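Local coordinates for transcriptional regulator, LacI family protein (Rhodococcus jostii, PDB 3K9C) that probably regulates transcription as a DNA-binding factor of the LacI family, with a periplasmic-binding-protein-like domain likely to sense a small effector, at residues Ala117-Ile129 with Pro267-Ala279. Residues are numbered along the deposited sequence; the frame is centred on the assembly and turned at random.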
loop_
_atom_site.group_PDB
_atom_site.type_symbol
_atom_site.label_atom_id
_atom_site.label_comp_id
_atom_site.label_asym_id
_atom_site.label_seq_id
_atom_site.Cartn_x
_atom_site.Cartn_y
_atom_site.Cartn_z
ATOM N N ALA B 117 -5.243 -6.518 -23.389
ATOM C CA ALA B 117 -5.336 -5.066 -23.252
ATOM C C ALA B 117 -5.338 -4.429 -24.642
ATOM O O ALA B 117 -6.184 -3.595 -24.943
ATOM C CB ALA B 117 -4.150 -4.534 -22.420
ATOM N N VAL B 118 -4.387 -4.825 -25.488
ATOM C CA VAL B 118 -4.306 -4.284 -26.847
ATOM C C VAL B 118 -5.527 -4.646 -27.686
ATOM O O VAL B 118 -6.090 -3.788 -28.357
ATOM C CB VAL B 118 -3.032 -4.764 -27.593
ATOM C CG1 VAL B 118 -3.130 -4.399 -29.084
ATOM C CG2 VAL B 118 -1.791 -4.102 -26.989
ATOM N N ASP B 119 -5.943 -5.911 -27.649
ATOM C CA ASP B 119 -7.119 -6.322 -28.417
ATOM C C ASP B 119 -8.326 -5.476 -28.013
ATOM O O ASP B 119 -9.082 -5.004 -28.864
ATOM C CB ASP B 119 -7.432 -7.802 -28.191
ATOM C CG ASP B 119 -6.376 -8.720 -28.777
ATOM O OD1 ASP B 119 -5.581 -8.263 -29.623
ATOM O OD2 ASP B 119 -6.348 -9.911 -28.397
ATOM N N HIS B 120 -8.494 -5.279 -26.708
ATOM C CA HIS B 120 -9.598 -4.481 -26.190
ATOM C C HIS B 120 -9.569 -3.065 -26.757
ATOM O O HIS B 120 -10.598 -2.540 -27.187
ATOM C CB HIS B 120 -9.534 -4.437 -24.655
ATOM C CG HIS B 120 -10.472 -3.450 -24.035
ATOM N ND1 HIS B 120 -11.839 -3.539 -24.166
ATOM C CD2 HIS B 120 -10.235 -2.350 -23.284
ATOM C CE1 HIS B 120 -12.406 -2.534 -23.522
ATOM N NE2 HIS B 120 -11.455 -1.797 -22.979
ATOM N N LEU B 121 -8.389 -2.446 -26.755
ATOM C CA LEU B 121 -8.240 -1.081 -27.259
ATOM C C LEU B 121 -8.405 -0.949 -28.776
ATOM O O LEU B 121 -9.024 -0.003 -29.254
ATOM C CB LEU B 121 -6.887 -0.503 -26.835
ATOM C CG LEU B 121 -6.751 -0.231 -25.332
ATOM C CD1 LEU B 121 -5.291 0.060 -24.998
ATOM C CD2 LEU B 121 -7.667 0.929 -24.924
ATOM N N THR B 122 -7.852 -1.880 -29.542
ATOM C CA THR B 122 -8.002 -1.786 -30.985
ATOM C C THR B 122 -9.484 -2.031 -31.318
ATOM O O THR B 122 -10.054 -1.350 -32.177
ATOM C CB THR B 122 -7.054 -2.786 -31.715
ATOM O OG1 THR B 122 -7.282 -4.116 -31.238
ATOM C CG2 THR B 122 -5.575 -2.415 -31.445
ATOM N N GLU B 123 -10.123 -2.961 -30.603
ATOM C CA GLU B 123 -11.539 -3.244 -30.836
ATOM C C GLU B 123 -12.384 -1.996 -30.599
ATOM O O GLU B 123 -13.455 -1.854 -31.189
ATOM C CB GLU B 123 -12.040 -4.371 -29.925
ATOM C CG GLU B 123 -13.478 -4.811 -30.230
ATOM C CD GLU B 123 -14.019 -5.844 -29.244
ATOM O OE1 GLU B 123 -13.458 -6.961 -29.170
ATOM O OE2 GLU B 123 -15.007 -5.538 -28.543
ATOM N N LEU B 124 -11.912 -1.100 -29.730
ATOM C CA LEU B 124 -12.629 0.148 -29.446
ATOM C C LEU B 124 -12.213 1.228 -30.446
ATOM O O LEU B 124 -12.603 2.394 -30.326
ATOM C CB LEU B 124 -12.364 0.627 -28.007
ATOM C CG LEU B 124 -13.225 0.019 -26.887
ATOM C CD1 LEU B 124 -12.627 0.352 -25.513
ATOM C CD2 LEU B 124 -14.654 0.557 -26.994
ATOM N N GLY B 125 -11.401 0.832 -31.425
ATOM C CA GLY B 125 -10.977 1.762 -32.460
ATOM C C GLY B 125 -9.644 2.472 -32.330
ATOM O O GLY B 125 -9.266 3.222 -33.227
ATOM N N HIS B 126 -8.934 2.257 -31.225
ATOM C CA HIS B 126 -7.648 2.912 -31.002
ATOM C C HIS B 126 -6.546 2.377 -31.916
ATOM O O HIS B 126 -6.471 1.175 -32.176
ATOM C CB HIS B 126 -7.233 2.746 -29.528
ATOM C CG HIS B 126 -8.138 3.448 -28.561
ATOM N ND1 HIS B 126 -8.081 4.808 -28.339
ATOM C CD2 HIS B 126 -9.140 2.982 -27.780
ATOM C CE1 HIS B 126 -9.005 5.147 -27.459
ATOM N NE2 HIS B 126 -9.664 4.061 -27.103
ATOM N N ARG B 127 -5.691 3.274 -32.399
ATOM C CA ARG B 127 -4.585 2.886 -33.270
ATOM C C ARG B 127 -3.248 3.443 -32.770
ATOM O O ARG B 127 -2.214 2.777 -32.882
ATOM C CB ARG B 127 -4.864 3.344 -34.707
ATOM C CG ARG B 127 -6.134 2.731 -35.288
ATOM C CD ARG B 127 -6.346 3.124 -36.737
ATOM N NE ARG B 127 -5.297 2.591 -37.603
ATOM C CZ ARG B 127 -5.339 2.624 -38.929
ATOM N NH1 ARG B 127 -6.383 3.164 -39.546
ATOM N NH2 ARG B 127 -4.339 2.118 -39.638
ATOM N N ASN B 128 -3.258 4.663 -32.237
ATOM C CA ASN B 128 -2.036 5.250 -31.689
ATOM C C ASN B 128 -2.057 4.837 -30.232
ATOM O O ASN B 128 -2.609 5.540 -29.387
ATOM C CB ASN B 128 -2.050 6.773 -31.777
ATOM C CG ASN B 128 -2.009 7.268 -33.200
ATOM O OD1 ASN B 128 -3.008 7.748 -33.730
ATOM N ND2 ASN B 128 -0.849 7.141 -33.835
ATOM N N ILE B 129 -1.468 3.685 -29.949
ATOM C CA ILE B 129 -1.458 3.159 -28.602
ATOM C C ILE B 129 -0.064 3.102 -28.016
ATOM O O ILE B 129 0.890 2.670 -28.675
ATOM C CB ILE B 129 -2.093 1.767 -28.589
ATOM C CG1 ILE B 129 -3.494 1.854 -29.213
ATOM C CG2 ILE B 129 -2.155 1.227 -27.161
ATOM C CD1 ILE B 129 -4.121 0.516 -29.542
ATOM N N PRO B 267 -4.625 -14.875 -17.676
ATOM C CA PRO B 267 -5.163 -13.662 -17.057
ATOM C C PRO B 267 -6.465 -13.309 -17.769
ATOM O O PRO B 267 -6.807 -13.929 -18.770
ATOM C CB PRO B 267 -4.074 -12.639 -17.341
ATOM C CG PRO B 267 -3.667 -13.014 -18.733
ATOM C CD PRO B 267 -3.575 -14.534 -18.656
ATOM N N HIS B 268 -7.199 -12.336 -17.250
ATOM C CA HIS B 268 -8.430 -11.917 -17.907
ATOM C C HIS B 268 -8.634 -10.422 -17.806
ATOM O O HIS B 268 -8.085 -9.765 -16.921
ATOM C CB HIS B 268 -9.658 -12.685 -17.379
ATOM C CG HIS B 268 -9.714 -12.834 -15.893
ATOM N ND1 HIS B 268 -10.288 -11.891 -15.065
ATOM C CD2 HIS B 268 -9.304 -13.842 -15.086
ATOM C CE1 HIS B 268 -10.231 -12.311 -13.814
ATOM N NE2 HIS B 268 -9.639 -13.493 -13.800
ATOM N N LEU B 269 -9.405 -9.887 -18.743
ATOM C CA LEU B 269 -9.676 -8.461 -18.790
ATOM C C LEU B 269 -10.789 -8.078 -17.843
ATOM O O LEU B 269 -11.802 -8.757 -17.758
ATOM C CB LEU B 269 -10.064 -8.027 -20.207
ATOM C CG LEU B 269 -10.505 -6.562 -20.314
ATOM C CD1 LEU B 269 -9.306 -5.664 -20.103
ATOM C CD2 LEU B 269 -11.140 -6.302 -21.678
ATOM N N VAL B 270 -10.585 -6.981 -17.132
ATOM C CA VAL B 270 -11.573 -6.476 -16.211
ATOM C C VAL B 270 -11.851 -5.047 -16.641
ATOM O O VAL B 270 -11.057 -4.139 -16.372
ATOM C CB VAL B 270 -11.056 -6.498 -14.757
ATOM C CG1 VAL B 270 -12.126 -5.934 -13.813
ATOM C CG2 VAL B 270 -10.692 -7.913 -14.365
ATOM N N ARG B 271 -12.975 -4.862 -17.328
ATOM C CA ARG B 271 -13.379 -3.551 -17.825
ATOM C C ARG B 271 -14.117 -2.731 -16.796
ATOM O O ARG B 271 -15.048 -3.204 -16.143
ATOM C CB ARG B 271 -14.294 -3.682 -19.045
ATOM C CG ARG B 271 -13.616 -4.083 -20.324
ATOM C CD ARG B 271 -14.659 -4.432 -21.366
ATOM N NE ARG B 271 -15.509 -5.522 -20.891
ATOM C CZ ARG B 271 -16.410 -6.154 -21.634
ATOM N NH1 ARG B 271 -16.587 -5.806 -22.904
ATOM N NH2 ARG B 271 -17.126 -7.141 -21.105
ATOM N N ARG B 272 -13.698 -1.485 -16.666
ATOM C CA ARG B 272 -14.341 -0.570 -15.751
ATOM C C ARG B 272 -14.609 0.702 -16.542
ATOM O O ARG B 272 -15.124 0.614 -17.660
ATOM C CB ARG B 272 -13.467 -0.333 -14.515
ATOM C CG ARG B 272 -13.278 -1.607 -13.679
ATOM C CD ARG B 272 -13.019 -1.307 -12.201
ATOM N NE ARG B 272 -12.985 -2.525 -11.389
ATOM C CZ ARG B 272 -11.927 -3.326 -11.275
ATOM N NH1 ARG B 272 -10.795 -3.044 -11.913
ATOM N NH2 ARG B 272 -12.001 -4.426 -10.533
ATOM N N ALA B 273 -14.236 1.864 -16.024
ATOM C CA ALA B 273 -14.537 3.104 -16.734
ATOM C C ALA B 273 -13.390 3.932 -17.315
ATOM O O ALA B 273 -13.603 5.085 -17.706
ATOM C CB ALA B 273 -15.390 3.989 -15.828
ATOM N N THR B 274 -12.183 3.374 -17.385
ATOM C CA THR B 274 -11.056 4.136 -17.922
ATOM C C THR B 274 -10.741 3.864 -19.390
ATOM O O THR B 274 -9.722 4.325 -19.903
ATOM C CB THR B 274 -9.772 3.912 -17.088
ATOM O OG1 THR B 274 -9.467 2.512 -17.037
ATOM C CG2 THR B 274 -9.965 4.455 -15.673
ATOM N N THR B 275 -11.607 3.110 -20.063
ATOM C CA THR B 275 -11.414 2.821 -21.483
ATOM C C THR B 275 -12.722 3.063 -22.224
ATOM O O THR B 275 -13.796 2.951 -21.641
ATOM C CB THR B 275 -10.962 1.362 -21.722
ATOM O OG1 THR B 275 -11.875 0.464 -21.083
ATOM C CG2 THR B 275 -9.563 1.142 -21.175
ATOM N N GLY B 276 -12.627 3.413 -23.502
ATOM C CA GLY B 276 -13.815 3.669 -24.296
ATOM C C GLY B 276 -13.468 3.962 -25.740
ATOM O O GLY B 276 -12.293 3.968 -26.101
ATOM N N PRO B 277 -14.467 4.218 -26.597
ATOM C CA PRO B 277 -14.192 4.509 -28.007
ATOM C C PRO B 277 -13.158 5.623 -28.180
ATOM O O PRO B 277 -13.073 6.541 -27.361
ATOM C CB PRO B 277 -15.565 4.901 -28.552
ATOM C CG PRO B 277 -16.510 4.090 -27.697
ATOM C CD PRO B 277 -15.914 4.267 -26.316
ATOM N N VAL B 278 -12.376 5.532 -29.250
ATOM C CA VAL B 278 -11.355 6.535 -29.549
ATOM C C VAL B 278 -12.022 7.863 -29.840
ATOM O O VAL B 278 -13.086 7.899 -30.451
ATOM C CB VAL B 278 -10.544 6.153 -30.791
ATOM C CG1 VAL B 278 -9.309 7.038 -30.924
ATOM C CG2 VAL B 278 -10.159 4.731 -30.699
ATOM N N ALA B 279 -11.393 8.951 -29.411
ATOM C CA ALA B 279 -11.946 10.276 -29.648
ATOM C C ALA B 279 -12.075 10.504 -31.158
ATOM O O ALA B 279 -11.431 9.748 -31.919
ATOM C CB ALA B 279 -11.042 11.339 -29.025
#
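H120 carries its imidazole with CG trans to the backbone N (chi1 170°), which swings the ring off helix 110-123 toward T275, while H126, with CG anti to the carbonyl carbon and beside the backbone N, turns its ring back to the peptide of G276. A Schellman motif with G125 as its C-prime residue, at positive phi, ends the helix in the periplasmic-binding-protein-like fold of LacI regulators; H120 sits on the last turn and H126 directly follows G125. The C-terminal tail, having left strand 262-270, runs along this helix end. At the edge of the H120 ring and in its plane, NE2 meets T275 OG1 at 3.0 Å in a nearly straight hydrogen bond (170°), and the same hydroxyl is also bonded to T234. CD2 of L269 lies over a face of this imidazole, a CH-pi contact 4.0 Å from the centroid, and R271 lays the CG and CD of its chain beside CE1, its guanidinium plane nearly perpendicular to the ring. Between the histidines L124 fills the middle: its CD1 rests against the backbone of G276, and its CD2 comes 4.0 Å from CD of P277. Just past the helix, L124 O accepts a weak bond from V278 N and a CA-H...O contact from P277. Both ring nitrogens of H126 are engaged, ND1 with T187 OG1 beyond the two segments and NE2 with the tail, which fixes the rotation of the imidazole. A leucine in its place would probably leave G276 O and the T187 hydroxyl without these partners and let the tail shift. NE2 of H126 donates to G276 O at 2.8 Å, almost in line with the carbonyl bond (176°), the oxygen somewhat tilted from the ring plane.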